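Local coordinates for protein nucleoporin NUP170 (Chaetomium thermophilum, PDB 5HAX) that is a scaffold nucleoporin of the nuclear pore complex, probably helping to build its inner ring, at residues G185-L189 and M256-L262; P121-F127 and I200-Q204. All coordinates share one frame; numbering follows the deposited sequence.

Interaction 1: residues G185-L189 and M256-L262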
# COMPACT_ATOMS: atom_id res chain seq x y z
N GLY A 185 -9.30 -17.47 3.93
CA GLY A 185 -10.51 -17.86 3.23
C GLY A 185 -11.77 -17.88 4.07
O GLY A 185 -12.81 -18.33 3.57
N ARG A 186 -11.73 -17.41 5.31
CA ARG A 186 -12.94 -17.32 6.12
C ARG A 186 -13.85 -16.23 5.57
O ARG A 186 -13.38 -15.15 5.20
CB ARG A 186 -12.59 -17.05 7.58
CG ARG A 186 -11.73 -18.12 8.22
CD ARG A 186 -11.49 -17.84 9.70
NE ARG A 186 -12.69 -18.05 10.50
CZ ARG A 186 -12.74 -17.96 11.83
NH1 ARG A 186 -11.65 -17.66 12.52
NH2 ARG A 186 -13.88 -18.18 12.47
N ILE A 187 -15.15 -16.51 5.54
CA ILE A 187 -16.15 -15.62 4.93
C ILE A 187 -17.12 -15.18 6.02
O ILE A 187 -17.81 -16.02 6.61
CB ILE A 187 -16.90 -16.32 3.78
CG1 ILE A 187 -15.91 -16.74 2.68
CG2 ILE A 187 -17.98 -15.41 3.22
CD1 ILE A 187 -16.53 -17.63 1.62
N PHE A 188 -17.20 -13.87 6.26
CA PHE A 188 -18.09 -13.29 7.25
C PHE A 188 -19.15 -12.42 6.58
O PHE A 188 -18.88 -11.76 5.58
CB PHE A 188 -17.31 -12.45 8.27
CG PHE A 188 -16.37 -13.26 9.13
CD1 PHE A 188 -16.85 -14.05 10.16
CD2 PHE A 188 -15.00 -13.22 8.91
CE1 PHE A 188 -15.99 -14.78 10.95
CE2 PHE A 188 -14.13 -13.96 9.70
CZ PHE A 188 -14.63 -14.74 10.72
N LEU A 189 -20.36 -12.42 7.17
CA LEU A 189 -21.52 -11.75 6.58
C LEU A 189 -22.22 -10.87 7.61
O LEU A 189 -22.26 -11.18 8.80
CB LEU A 189 -22.54 -12.76 6.05
CG LEU A 189 -22.05 -13.91 5.18
CD1 LEU A 189 -23.20 -14.88 4.94
CD2 LEU A 189 -21.48 -13.41 3.86
N MET A 256 -10.75 -13.65 16.42
CA MET A 256 -10.78 -15.02 15.89
C MET A 256 -9.81 -15.86 16.72
O MET A 256 -8.65 -16.07 16.35
CB MET A 256 -10.44 -15.03 14.41
CG MET A 256 -11.44 -14.29 13.54
SD MET A 256 -10.87 -14.07 11.85
CE MET A 256 -11.04 -12.30 11.67
N GLU A 257 -10.30 -16.35 17.86
CA GLU A 257 -9.49 -17.16 18.75
C GLU A 257 -9.20 -18.55 18.18
O GLU A 257 -8.41 -19.28 18.77
CB GLU A 257 -10.17 -17.29 20.11
CG GLU A 257 -11.58 -17.85 20.07
CD GLU A 257 -12.18 -18.05 21.45
OE1 GLU A 257 -11.47 -17.77 22.44
OE2 GLU A 257 -13.35 -18.48 21.53
N GLY A 258 -9.82 -18.91 17.06
CA GLY A 258 -9.57 -20.18 16.42
C GLY A 258 -10.02 -20.17 14.98
O GLY A 258 -10.65 -19.22 14.51
N PRO A 259 -9.71 -21.24 14.24
CA PRO A 259 -10.09 -21.29 12.82
C PRO A 259 -11.59 -21.30 12.58
O PRO A 259 -12.01 -21.06 11.44
CB PRO A 259 -9.44 -22.59 12.34
CG PRO A 259 -9.30 -23.43 13.57
CD PRO A 259 -9.02 -22.46 14.68
N GLU A 260 -12.40 -21.57 13.61
CA GLU A 260 -13.84 -21.61 13.48
C GLU A 260 -14.56 -20.80 14.55
O GLU A 260 -15.80 -20.83 14.59
CB GLU A 260 -14.35 -23.06 13.52
CG GLU A 260 -13.72 -23.97 12.48
CD GLU A 260 -14.30 -25.37 12.50
OE1 GLU A 260 -15.12 -25.69 11.62
OE2 GLU A 260 -13.93 -26.16 13.40
N LYS A 261 -13.84 -20.09 15.40
CA LYS A 261 -14.42 -19.31 16.49
C LYS A 261 -14.36 -17.82 16.19
O LYS A 261 -13.45 -17.34 15.50
CB LYS A 261 -13.70 -19.59 17.81
CG LYS A 261 -14.07 -20.91 18.47
CD LYS A 261 -13.05 -22.00 18.17
CE LYS A 261 -11.77 -21.80 18.98
NZ LYS A 261 -10.77 -22.87 18.71
N LEU A 262 -15.35 -17.10 16.71
CA LEU A 262 -15.40 -15.64 16.65
C LEU A 262 -16.02 -15.16 17.95
O LEU A 262 -17.17 -15.51 18.25
CB LEU A 262 -16.21 -15.15 15.44
CG LEU A 262 -16.20 -13.64 15.21
CD1 LEU A 262 -14.84 -13.20 14.67
CD2 LEU A 262 -17.32 -13.22 14.26
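Arg186 and Phe188 of one blade reach the 256-262 loop of the next in what the family and the successive four-stranded antiparallel sheets identify as a beta-propeller. The loop joins strand 251-255 to strand 263-268 and curls round the guanidinium, which a bend at chi3 (72°) in the otherwise extended Arg186 chain turns into it. At its start, Met256 makes a Met-aromatic contact: SD lies 5.0 Å from the Phe188 ring centroid, obliquely placed, while its CB and CG pass alongside Arg186 NH1. Next, Gly258 O comes to 2.7 Å from Arg186 NH1. Pro259 then sets its carbonyl over the guanidinium, with O 3.1 Å above the plane and over its centre; on the opposite face Phe188 CZ sits off-centre, toward the rim. Beyond Glu260, whose backbone N sits over the same face as Pro259 O, Lys261 O accepts a hydrogen bond from Arg186 NH2 (3.2 Å, N-H...O 158°). This acceptor lies almost in the guanidinium plane, although NH2 stands well above the carbonyl plane. A salt bridge from Glu199 holds NE, which with the Lys261 bond probably limits the group's rotation. At the loop's end, Leu262 CD2 meets Phe188 CE1 at 3.9 Å.

Interaction 2: residues P121-F127 and I200-Q204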
# COMPACT_ATOMS: atom_id res chain seq x y z
N PRO A 121 -10.32 -14.61 -0.80
CA PRO A 121 -9.38 -15.72 -0.99
C PRO A 121 -10.05 -17.06 -0.76
O PRO A 121 -11.07 -17.14 -0.06
CB PRO A 121 -8.29 -15.45 0.06
CG PRO A 121 -8.41 -14.01 0.39
CD PRO A 121 -9.87 -13.69 0.27
N PRO A 122 -9.51 -18.14 -1.32
CA PRO A 122 -10.08 -19.47 -1.08
C PRO A 122 -9.55 -20.09 0.20
O PRO A 122 -8.49 -19.72 0.72
CB PRO A 122 -9.63 -20.26 -2.31
CG PRO A 122 -8.31 -19.65 -2.67
CD PRO A 122 -8.41 -18.18 -2.30
N LYS A 123 -10.30 -21.06 0.70
CA LYS A 123 -9.83 -21.85 1.83
C LYS A 123 -8.74 -22.81 1.35
O LYS A 123 -8.97 -23.56 0.40
CB LYS A 123 -10.98 -22.62 2.48
CG LYS A 123 -11.93 -21.76 3.31
CD LYS A 123 -13.08 -22.58 3.89
CE LYS A 123 -14.07 -21.71 4.66
NZ LYS A 123 -13.51 -21.18 5.93
N PRO A 124 -7.55 -22.80 1.96
CA PRO A 124 -6.48 -23.68 1.48
C PRO A 124 -6.87 -25.15 1.52
O PRO A 124 -7.69 -25.58 2.33
CB PRO A 124 -5.32 -23.39 2.44
CG PRO A 124 -5.58 -22.01 2.92
CD PRO A 124 -7.07 -21.87 2.99
N GLY A 125 -6.25 -25.93 0.64
CA GLY A 125 -6.47 -27.36 0.60
C GLY A 125 -7.87 -27.77 0.23
O GLY A 125 -8.26 -28.92 0.46
N VAL A 126 -8.66 -26.86 -0.34
CA VAL A 126 -10.02 -27.14 -0.79
C VAL A 126 -10.09 -27.24 -2.31
O VAL A 126 -10.61 -28.22 -2.84
CB VAL A 126 -11.00 -26.06 -0.27
CG1 VAL A 126 -12.42 -26.34 -0.77
CG2 VAL A 126 -10.97 -25.99 1.25
N PHE A 127 -9.58 -26.24 -3.01
CA PHE A 127 -9.71 -26.13 -4.45
C PHE A 127 -8.38 -26.41 -5.14
O PHE A 127 -7.31 -26.40 -4.52
CB PHE A 127 -10.21 -24.74 -4.85
CG PHE A 127 -11.57 -24.41 -4.30
CD1 PHE A 127 -12.71 -24.99 -4.82
CD2 PHE A 127 -11.71 -23.50 -3.26
CE1 PHE A 127 -13.96 -24.69 -4.32
CE2 PHE A 127 -12.95 -23.19 -2.76
CZ PHE A 127 -14.08 -23.78 -3.29
N ILE A 200 -19.71 -18.33 6.87
CA ILE A 200 -19.98 -19.45 5.96
C ILE A 200 -18.79 -20.39 6.02
O ILE A 200 -17.64 -19.98 5.81
CB ILE A 200 -20.22 -18.96 4.53
CG1 ILE A 200 -21.53 -18.17 4.47
CG2 ILE A 200 -20.26 -20.15 3.56
CD1 ILE A 200 -21.98 -17.80 3.07
N PHE A 201 -19.06 -21.66 6.32
CA PHE A 201 -18.07 -22.72 6.27
C PHE A 201 -18.28 -23.54 5.00
O PHE A 201 -19.40 -23.69 4.51
CB PHE A 201 -18.19 -23.64 7.49
CG PHE A 201 -18.07 -22.93 8.80
CD1 PHE A 201 -16.83 -22.68 9.35
CD2 PHE A 201 -19.20 -22.53 9.49
CE1 PHE A 201 -16.71 -22.02 10.57
CE2 PHE A 201 -19.09 -21.88 10.70
CZ PHE A 201 -17.85 -21.63 11.24
N TYR A 202 -17.18 -24.07 4.47
CA TYR A 202 -17.29 -25.00 3.36
C TYR A 202 -16.07 -25.91 3.33
O TYR A 202 -14.98 -25.54 3.77
CB TYR A 202 -17.46 -24.28 2.01
CG TYR A 202 -16.29 -23.42 1.57
CD1 TYR A 202 -15.27 -23.95 0.80
CD2 TYR A 202 -16.23 -22.07 1.91
CE1 TYR A 202 -14.20 -23.17 0.39
CE2 TYR A 202 -15.17 -21.28 1.50
CZ TYR A 202 -14.16 -21.83 0.74
OH TYR A 202 -13.11 -21.05 0.33
N GLN A 203 -16.28 -27.12 2.82
CA GLN A 203 -15.25 -28.15 2.78
C GLN A 203 -15.42 -28.96 1.50
O GLN A 203 -16.48 -28.96 0.87
CB GLN A 203 -15.32 -29.06 4.01
CG GLN A 203 -16.65 -29.79 4.15
CD GLN A 203 -16.75 -30.57 5.45
OE1 GLN A 203 -15.75 -30.75 6.15
NE2 GLN A 203 -17.95 -31.04 5.77
N GLN A 204 -14.35 -29.68 1.15
CA GLN A 204 -14.34 -30.43 -0.10
C GLN A 204 -15.21 -31.68 -0.01
O GLN A 204 -15.96 -31.99 -0.95
CB GLN A 204 -12.91 -30.81 -0.48
CG GLN A 204 -12.20 -31.67 0.55
CD GLN A 204 -10.75 -31.93 0.19
OE1 GLN A 204 -10.02 -31.02 -0.21
NE2 GLN A 204 -10.32 -33.18 0.31
O HOH W 1 -13.12 -18.52 1.11
O HOH W 2 -15.39 -19.29 6.92
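Tyr202 swings its ring against Lys123 because its CG sits between the backbone N and the carbonyl carbon (chi1 64°), a turn that carries the phenol toward the 121-127 loop, although the first bond of the side chain points to one side of it. The Lys123 chain, straight through chi2 and chi3, lets CD and CE lie over one face of the phenol, while chi4 turns NZ aside. Its CD is 3.5 Å from the Tyr202 ring centroid, close to the ring normal, which makes this a CH-pi contact. The phenol oxygen is gripped twice: Lys123 N donates to Tyr202 OH (2.8 Å, N-H...O 150°), and the hydroxyl donates to a water at 2.6 Å that in turn donates a hydrogen bond to Pro121 O at 2.7 Å. Beyond the ring, Lys123 NZ donates to a second water (2.8 Å), which donates to Ile200 O (2.6 Å) and so ties the ammonium to the strand. Val126 CG1 meets the ring at its edge, 3.8 Å from Tyr202 CE1. The Phe127 ring meets Tyr202 through their borders, CE2 to CE1, with the planes at 40° and no stacking. A leucine in place of Tyr202 would probably leave the Lys123 amide without its acceptor, break the water link to Pro121 O and strip the lysine chain of its aromatic platform. Val134, Leu145 and Met167 of the sheet 114-170 also touch Tyr202, so a strand of one four-stranded sheet delivers an aromatic into the preceding one. That is blade-to-blade packing of a beta-propeller, here between strand 198-202 and the loop joining the first two strands of the neighbouring blade.

How the interactions relate
The blade that runs from strand 178-181 to strand 213-217 is common to both contacts: interaction 1 joins it to the following blade, interaction 2 to the preceding one. Their centres are about 12 Å apart, and Ile187 O to Ile200 N, 3.0 Å, is a probable hydrogen bond between the neighbouring strands 187-190 and 198-202. Lys123 CG also packs on Gly185 O. Both contacts are partly buried: interaction 1 mixes buried residues with several exposed ones on its loop, whereas interaction 2 has almost none fully exposed. Their chemistry differs: interaction 1 sets a buried guanidinium against loop carbonyls, its charge paired with Glu199, whereas interaction 2 pairs a buried neutral phenol with a lysine chain and uses bridging waters.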